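Local coordinates for alcohol dehydrogenase superfamily protein (Novosphingobium aromaticivorans, PDB 3GAZ) that probably acts as an NADP-dependent oxidoreductase of the alcohol dehydrogenase superfamily, at residues I168-A182 against Y189-S201. Numbering follows the deposited sequence.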
ATOM      1  N   ILE A 168       5.516 -23.792  18.657  1.00 14.54           N
ATOM      2  CA  ILE A 168       5.895 -24.955  19.460  1.00 14.30           C
ATOM      3  C   ILE A 168       7.273 -25.467  19.050  1.00 15.03           C
ATOM      4  O   ILE A 168       8.135 -25.715  19.892  1.00 15.63           O
ATOM      5  CB  ILE A 168       4.902 -26.129  19.272  1.00 16.36           C
ATOM      6  CG1 ILE A 168       3.584 -25.831  19.988  1.00 15.64           C
ATOM      7  CG2 ILE A 168       5.534 -27.430  19.776  1.00 16.17           C
ATOM      8  CD1 ILE A 168       2.526 -26.891  19.773  1.00 14.36           C
ATOM      9  N   GLN A 169       7.469 -25.625  17.744  1.00 14.59           N
ATOM     10  CA  GLN A 169       8.722 -26.146  17.222  1.00 14.59           C
ATOM     11  C   GLN A 169       9.906 -25.208  17.412  1.00 15.02           C
ATOM     12  O   GLN A 169      11.028 -25.665  17.631  1.00 12.97           O
ATOM     13  CB  GLN A 169       8.544 -26.521  15.746  1.00 13.04           C
ATOM     14  CG  GLN A 169       7.471 -27.593  15.548  1.00 13.78           C
ATOM     15  CD  GLN A 169       7.232 -27.945  14.093  1.00 12.25           C
ATOM     16  OE1 GLN A 169       8.066 -28.574  13.450  1.00 14.40           O
ATOM     17  NE2 GLN A 169       6.085 -27.526  13.563  1.00 11.19           N
ATOM     18  N   ILE A 170       9.665 -23.902  17.327  1.00 14.19           N
ATOM     19  CA  ILE A 170      10.740 -22.933  17.526  1.00 14.23           C
ATOM     20  C   ILE A 170      11.175 -23.002  18.989  1.00 15.67           C
ATOM     21  O   ILE A 170      12.364 -23.115  19.289  1.00 15.62           O
ATOM     22  CB  ILE A 170      10.280 -21.483  17.203  1.00 13.72           C
ATOM     23  CG1 ILE A 170      10.114 -21.312  15.690  1.00 14.46           C
ATOM     24  CG2 ILE A 170      11.296 -20.469  17.737  1.00 14.93           C
ATOM     25  CD1 ILE A 170       9.590 -19.952  15.280  1.00 13.70           C
ATOM     26  N   ALA A 171      10.199 -22.948  19.891  1.00 14.91           N
ATOM     27  CA  ALA A 171      10.468 -22.996  21.326  1.00 15.23           C
ATOM     28  C   ALA A 171      11.240 -24.257  21.714  1.00 16.49           C
ATOM     29  O   ALA A 171      12.206 -24.188  22.465  1.00 17.17           O
ATOM     30  CB  ALA A 171       9.155 -22.925  22.104  1.00 14.29           C
ATOM     31  N   LEU A 172      10.810 -25.406  21.203  1.00 16.95           N
ATOM     32  CA  LEU A 172      11.480 -26.668  21.510  1.00 18.96           C
ATOM     33  C   LEU A 172      12.925 -26.646  21.031  1.00 19.77           C
ATOM     34  O   LEU A 172      13.835 -27.038  21.762  1.00 20.71           O
ATOM     35  CB  LEU A 172      10.732 -27.840  20.862  1.00 18.28           C
ATOM     36  CG  LEU A 172       9.422 -28.233  21.545  1.00 18.58           C
ATOM     37  CD1 LEU A 172       8.615 -29.166  20.653  1.00 19.07           C
ATOM     38  CD2 LEU A 172       9.738 -28.895  22.892  1.00 18.76           C
ATOM     39  N   ALA A 173      13.131 -26.180  19.805  1.00 19.71           N
ATOM     40  CA  ALA A 173      14.469 -26.108  19.238  1.00 21.27           C
ATOM     41  C   ALA A 173      15.385 -25.222  20.077  1.00 21.45           C
ATOM     42  O   ALA A 173      16.585 -25.469  20.163  1.00 21.90           O
ATOM     43  CB  ALA A 173      14.402 -25.584  17.810  1.00 21.67           C
ATOM     44  N   ARG A 174      14.819 -24.195  20.704  1.00 21.22           N
ATOM     45  CA  ARG A 174      15.621 -23.286  21.514  1.00 23.41           C
ATOM     46  C   ARG A 174      15.818 -23.741  22.960  1.00 22.93           C
ATOM     47  O   ARG A 174      16.276 -22.969  23.804  1.00 21.27           O
ATOM     48  CB  ARG A 174      15.023 -21.879  21.462  1.00 23.66           C
ATOM     49  CG  ARG A 174      14.974 -21.324  20.043  1.00 28.03           C
ATOM     50  CD  ARG A 174      14.420 -19.915  19.992  1.00 29.51           C
ATOM     51  NE  ARG A 174      15.386 -18.909  20.430  1.00 32.48           N
ATOM     52  CZ  ARG A 174      16.448 -18.526  19.726  1.00 32.66           C
ATOM     53  NH1 ARG A 174      16.696 -19.065  18.539  1.00 34.00           N
ATOM     54  NH2 ARG A 174      17.258 -17.592  20.205  1.00 34.68           N
ATOM     55  N   GLY A 175      15.460 -24.995  23.235  1.00 22.77           N
ATOM     56  CA  GLY A 175      15.649 -25.565  24.559  1.00 23.88           C
ATOM     57  C   GLY A 175      14.590 -25.386  25.631  1.00 23.65           C
ATOM     58  O   GLY A 175      14.807 -25.775  26.778  1.00 24.82           O
ATOM     59  N   ALA A 176      13.443 -24.822  25.281  1.00 23.47           N
ATOM     60  CA  ALA A 176      12.394 -24.609  26.271  1.00 22.43           C
ATOM     61  C   ALA A 176      11.550 -25.850  26.520  1.00 22.58           C
ATOM     62  O   ALA A 176      11.519 -26.768  25.704  1.00 23.15           O
ATOM     63  CB  ALA A 176      11.497 -23.459  25.826  1.00 22.35           C
ATOM     64  N   ARG A 177      10.880 -25.880  27.667  1.00 22.52           N
ATOM     65  CA  ARG A 177       9.989 -26.980  28.002  1.00 23.57           C
ATOM     66  C   ARG A 177       8.640 -26.468  27.530  1.00 21.87           C
ATOM     67  O   ARG A 177       8.054 -25.576  28.145  1.00 21.83           O
ATOM     68  CB  ARG A 177       9.980 -27.237  29.510  1.00 27.46           C
ATOM     69  CG  ARG A 177      11.274 -27.852  30.019  1.00 33.91           C
ATOM     70  CD  ARG A 177      11.050 -28.578  31.339  1.00 39.51           C
ATOM     71  NE  ARG A 177       9.824 -29.378  31.313  1.00 45.21           N
ATOM     72  CZ  ARG A 177       9.525 -30.277  30.377  1.00 46.70           C
ATOM     73  NH1 ARG A 177      10.361 -30.507  29.372  1.00 48.09           N
ATOM     74  NH2 ARG A 177       8.380 -30.945  30.442  1.00 46.68           N
ATOM     75  N   VAL A 178       8.158 -27.035  26.430  1.00 19.46           N
ATOM     76  CA  VAL A 178       6.918 -26.591  25.814  1.00 18.60           C
ATOM     77  C   VAL A 178       5.635 -27.343  26.143  1.00 18.69           C
ATOM     78  O   VAL A 178       5.602 -28.574  26.179  1.00 17.53           O
ATOM     79  CB  VAL A 178       7.089 -26.559  24.276  1.00 18.18           C
ATOM     80  CG1 VAL A 178       5.851 -25.966  23.612  1.00 16.73           C
ATOM     81  CG2 VAL A 178       8.332 -25.750  23.917  1.00 17.56           C
ATOM     82  N   PHE A 179       4.579 -26.562  26.358  1.00 16.80           N
ATOM     83  CA  PHE A 179       3.238 -27.050  26.663  1.00 17.11           C
ATOM     84  C   PHE A 179       2.311 -26.315  25.697  1.00 16.36           C
ATOM     85  O   PHE A 179       2.569 -25.160  25.347  1.00 14.78           O
ATOM     86  CB  PHE A 179       2.855 -26.681  28.097  1.00 18.11           C
ATOM     87  CG  PHE A 179       3.785 -27.234  29.134  1.00 19.70           C
ATOM     88  CD1 PHE A 179       3.467 -28.406  29.816  1.00 20.35           C
ATOM     89  CD2 PHE A 179       4.996 -26.605  29.411  1.00 20.36           C
ATOM     90  CE1 PHE A 179       4.338 -28.944  30.760  1.00 19.73           C
ATOM     91  CE2 PHE A 179       5.880 -27.137  30.357  1.00 21.59           C
ATOM     92  CZ  PHE A 179       5.546 -28.311  31.031  1.00 21.31           C
ATOM     93  N   ALA A 180       1.232 -26.961  25.267  1.00 15.83           N
ATOM     94  CA  ALA A 180       0.317 -26.300  24.345  1.00 15.83           C
ATOM     95  C   ALA A 180      -1.132 -26.733  24.513  1.00 16.69           C
ATOM     96  O   ALA A 180      -1.418 -27.920  24.666  1.00 15.35           O
ATOM     97  CB  ALA A 180       0.771 -26.544  22.901  1.00 14.76           C
ATOM     98  N   THR A 181      -2.041 -25.760  24.496  1.00 16.13           N
ATOM     99  CA  THR A 181      -3.459 -26.052  24.613  1.00 16.83           C
ATOM    100  C   THR A 181      -3.983 -26.230  23.196  1.00 18.14           C
ATOM    101  O   THR A 181      -3.565 -25.522  22.275  1.00 18.38           O
ATOM    102  CB  THR A 181      -4.242 -24.906  25.296  1.00 16.92           C
ATOM    103  OG1 THR A 181      -4.086 -23.694  24.546  1.00 18.42           O
ATOM    104  CG2 THR A 181      -3.745 -24.695  26.719  1.00 16.66           C
ATOM    105  N   ALA A 182      -4.886 -27.186  23.017  1.00 17.92           N
ATOM    106  CA  ALA A 182      -5.447 -27.449  21.703  1.00 21.19           C
ATOM    107  C   ALA A 182      -6.756 -28.206  21.832  1.00 22.88           C
ATOM    108  O   ALA A 182      -7.078 -28.739  22.892  1.00 22.91           O
ATOM    109  CB  ALA A 182      -4.466 -28.248  20.872  1.00 19.19           C
ATOM    110  N   TYR A 189      -1.529 -34.350  17.665  1.00 19.04           N
ATOM    111  CA  TYR A 189      -0.551 -33.691  16.813  1.00 18.60           C
ATOM    112  C   TYR A 189       0.471 -32.934  17.663  1.00 17.58           C
ATOM    113  O   TYR A 189       1.677 -33.024  17.424  1.00 15.78           O
ATOM    114  CB  TYR A 189      -1.255 -32.719  15.857  1.00 18.70           C
ATOM    115  CG  TYR A 189      -0.300 -31.805  15.126  1.00 17.24           C
ATOM    116  CD1 TYR A 189       0.490 -32.279  14.080  1.00 18.15           C
ATOM    117  CD2 TYR A 189      -0.139 -30.480  15.525  1.00 15.11           C
ATOM    118  CE1 TYR A 189       1.425 -31.454  13.449  1.00 18.23           C
ATOM    119  CE2 TYR A 189       0.794 -29.646  14.905  1.00 15.68           C
ATOM    120  CZ  TYR A 189       1.571 -30.138  13.870  1.00 17.66           C
ATOM    121  OH  TYR A 189       2.502 -29.323  13.266  1.00 16.48           O
ATOM    122  N   VAL A 190      -0.016 -32.190  18.653  1.00 16.38           N
ATOM    123  CA  VAL A 190       0.856 -31.421  19.542  1.00 18.85           C
ATOM    124  C   VAL A 190       1.796 -32.342  20.314  1.00 19.43           C
ATOM    125  O   VAL A 190       2.984 -32.047  20.473  1.00 15.39           O
ATOM    126  CB  VAL A 190       0.027 -30.577  20.541  1.00 19.55           C
ATOM    127  CG1 VAL A 190       0.939 -29.951  21.592  1.00 18.02           C
ATOM    128  CG2 VAL A 190      -0.720 -29.492  19.785  1.00 18.85           C
ATOM    129  N   ARG A 191       1.260 -33.462  20.788  1.00 19.82           N
ATOM    130  CA  ARG A 191       2.059 -34.433  21.528  1.00 23.33           C
ATOM    131  C   ARG A 191       3.194 -34.914  20.628  1.00 24.55           C
ATOM    132  O   ARG A 191       4.349 -34.979  21.050  1.00 25.78           O
ATOM    133  CB  ARG A 191       1.186 -35.621  21.943  1.00 24.43           C
ATOM    134  CG  ARG A 191       1.883 -36.649  22.826  1.00 26.93           C
ATOM    135  CD  ARG A 191       1.063 -37.934  22.899  1.00 30.12           C
ATOM    136  NE  ARG A 191       0.985 -38.598  21.597  1.00 31.32           N
ATOM    137  CZ  ARG A 191       2.017 -39.187  20.995  1.00 34.83           C
ATOM    138  NH1 ARG A 191       3.209 -39.198  21.577  1.00 33.90           N
ATOM    139  NH2 ARG A 191       1.862 -39.763  19.810  1.00 34.63           N
ATOM    140  N   ASP A 192       2.854 -35.239  19.382  1.00 26.40           N
ATOM    141  CA  ASP A 192       3.830 -35.710  18.399  1.00 27.67           C
ATOM    142  C   ASP A 192       4.995 -34.747  18.208  1.00 26.67           C
ATOM    143  O   ASP A 192       6.141 -35.176  18.067  1.00 26.01           O
ATOM    144  CB  ASP A 192       3.150 -35.948  17.050  1.00 32.36           C
ATOM    145  CG  ASP A 192       2.885 -37.414  16.783  1.00 38.09           C
ATOM    146  OD1 ASP A 192       3.865 -38.168  16.589  1.00 41.25           O
ATOM    147  OD2 ASP A 192       1.702 -37.816  16.767  1.00 40.64           O
ATOM    148  N   LEU A 193       4.705 -33.450  18.190  1.00 24.22           N
ATOM    149  CA  LEU A 193       5.756 -32.446  18.019  1.00 22.90           C
ATOM    150  C   LEU A 193       6.766 -32.465  19.161  1.00 21.44           C
ATOM    151  O   LEU A 193       7.890 -31.995  19.006  1.00 22.72           O
ATOM    152  CB  LEU A 193       5.152 -31.041  17.903  1.00 21.24           C
ATOM    153  CG  LEU A 193       4.463 -30.681  16.585  1.00 21.08           C
ATOM    154  CD1 LEU A 193       3.951 -29.247  16.662  1.00 19.95           C
ATOM    155  CD2 LEU A 193       5.442 -30.839  15.422  1.00 18.65           C
ATOM    156  N   GLY A 194       6.363 -33.009  20.307  1.00 21.08           N
ATOM    157  CA  GLY A 194       7.259 -33.069  21.448  1.00 21.25           C
ATOM    158  C   GLY A 194       6.856 -32.135  22.575  1.00 21.99           C
ATOM    159  O   GLY A 194       7.628 -31.890  23.503  1.00 22.06           O
ATOM    160  N   ALA A 195       5.643 -31.603  22.490  1.00 20.68           N
ATOM    161  CA  ALA A 195       5.136 -30.696  23.509  1.00 20.32           C
ATOM    162  C   ALA A 195       4.106 -31.425  24.358  1.00 20.55           C
ATOM    163  O   ALA A 195       3.519 -32.415  23.917  1.00 21.33           O
ATOM    164  CB  ALA A 195       4.503 -29.481  22.852  1.00 18.07           C
ATOM    165  N   THR A 196       3.894 -30.938  25.577  1.00 19.22           N
ATOM    166  CA  THR A 196       2.918 -31.538  26.473  1.00 19.71           C
ATOM    167  C   THR A 196       1.549 -30.972  26.139  1.00 19.35           C
ATOM    168  O   THR A 196       1.292 -29.784  26.333  1.00 21.49           O
ATOM    169  CB  THR A 196       3.232 -31.230  27.954  1.00 19.08           C
ATOM    170  OG1 THR A 196       4.488 -31.821  28.309  1.00 20.27           O
ATOM    171  CG2 THR A 196       2.134 -31.786  28.858  1.00 17.90           C
ATOM    172  N   PRO A 197       0.648 -31.819  25.621  1.00 19.33           N
ATOM    173  CA  PRO A 197      -0.701 -31.385  25.257  1.00 19.15           C
ATOM    174  C   PRO A 197      -1.597 -31.048  26.441  1.00 19.97           C
ATOM    175  O   PRO A 197      -1.546 -31.698  27.488  1.00 19.18           O
ATOM    176  CB  PRO A 197      -1.237 -32.567  24.460  1.00 18.51           C
ATOM    177  CG  PRO A 197      -0.579 -33.735  25.137  1.00 15.68           C
ATOM    178  CD  PRO A 197       0.843 -33.243  25.299  1.00 17.60           C
ATOM    179  N   ILE A 198      -2.428 -30.029  26.253  1.00 18.51           N
ATOM    180  CA  ILE A 198      -3.363 -29.581  27.270  1.00 18.83           C
ATOM    181  C   ILE A 198      -4.696 -29.298  26.594  1.00 20.06           C
ATOM    182  O   ILE A 198      -4.781 -28.451  25.704  1.00 21.27           O
ATOM    183  CB  ILE A 198      -2.861 -28.293  27.962  1.00 18.78           C
ATOM    184  CG1 ILE A 198      -1.571 -28.593  28.732  1.00 17.30           C
ATOM    185  CG2 ILE A 198      -3.946 -27.731  28.875  1.00 17.44           C
ATOM    186  CD1 ILE A 198      -0.852 -27.354  29.259  1.00 17.62           C
ATOM    187  N   ASP A 199      -5.733 -30.019  27.006  1.00 20.89           N
ATOM    188  CA  ASP A 199      -7.059 -29.826  26.434  1.00 23.03           C
ATOM    189  C   ASP A 199      -7.442 -28.360  26.636  1.00 23.62           C
ATOM    190  O   ASP A 199      -7.481 -27.870  27.763  1.00 22.03           O
ATOM    191  CB  ASP A 199      -8.063 -30.749  27.127  1.00 25.64           C
ATOM    192  CG  ASP A 199      -9.337 -30.925  26.330  1.00 27.82           C
ATOM    193  OD1 ASP A 199     -10.085 -29.937  26.164  1.00 28.54           O
ATOM    194  OD2 ASP A 199      -9.589 -32.058  25.871  1.00 31.18           O
ATOM    195  N   ALA A 200      -7.717 -27.670  25.532  1.00 25.19           N
ATOM    196  CA  ALA A 200      -8.066 -26.249  25.552  1.00 26.10           C
ATOM    197  C   ALA A 200      -9.285 -25.881  26.391  1.00 27.16           C
ATOM    198  O   ALA A 200      -9.557 -24.697  26.604  1.00 26.04           O
ATOM    199  CB  ALA A 200      -8.255 -25.745  24.116  1.00 27.61           C
ATOM    200  N   SER A 201     -10.020 -26.881  26.868  1.00 27.79           N
ATOM    201  CA  SER A 201     -11.204 -26.626  27.686  1.00 28.67           C
ATOM    202  C   SER A 201     -10.852 -26.475  29.166  1.00 27.66           C
ATOM    203  O   SER A 201     -11.659 -25.997  29.958  1.00 27.34           O
ATOM    204  CB  SER A 201     -12.210 -27.766  27.521  1.00 29.31           C
ATOM    205  OG  SER A 201     -11.677 -28.981  28.018  1.00 32.36           O
TER
HETATM  206  O   HOH W   1       6.705 -30.332  27.998  1.00 27.56           O
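Phe179 to Ala182 pair in parallel with Thr196 to Asp199, the short strand axes 31° apart, and five backbone hydrogen bonds alternate across the seam, from Thr196 N on Val178 O to Ala200 N on Ala182 O at 2.9 Å. Helices 168-173 and 189-193 run side by side over one face of these strands. On that face Ala180 CB meets Val190 CG1 at 3.7 Å, and Val190 CG1 also receives Ile168 CD1. Ile168 reaches the neighbouring helix and the loop after it with both branches: CG1, beside the backbone N (chi1 -73°), carries CD1 to Val190, while CG2 rests on Ala195 CB and Leu193 CD1. Leu193 CD2 comes up against the amide carbon of Gln169, CD, at 3.7 Å, the two side chains crossing at about a right angle. In that amide OE1 accepts from Ala298 N and NE2 donates to His165 O; an alanine in place of Gln169 would probably leave Ala298 N without this acceptor, His165 O without this donor and Leu193 CD2 bare on that side. Leu172 CD1 covers the helix end at Leu193 O, where Gly194 closes a Schellman motif. On the opposite face of the sheet, Phe179 lies alongside Thr196, its CD1 3.4 Å from Thr196 CB. A water over the centre of the Phe179 ring donates to Val178 O and is hydrogen-bonded to Thr196 OG1, linking the two strands there. Further along, the methyls Thr181 CG2 and Ile198 CG2 meet at 3.7 Å, while helix 204-212 covers Ile198 with Tyr207 and His211. Strand 177-182, helix 184-193 and strand 196-199 thus form a beta-alpha-beta crossover at the edge of the parallel sheet, with strand order 3-2-1-4-5-6, the hallmark of the Rossmann fold that probably binds NADP here.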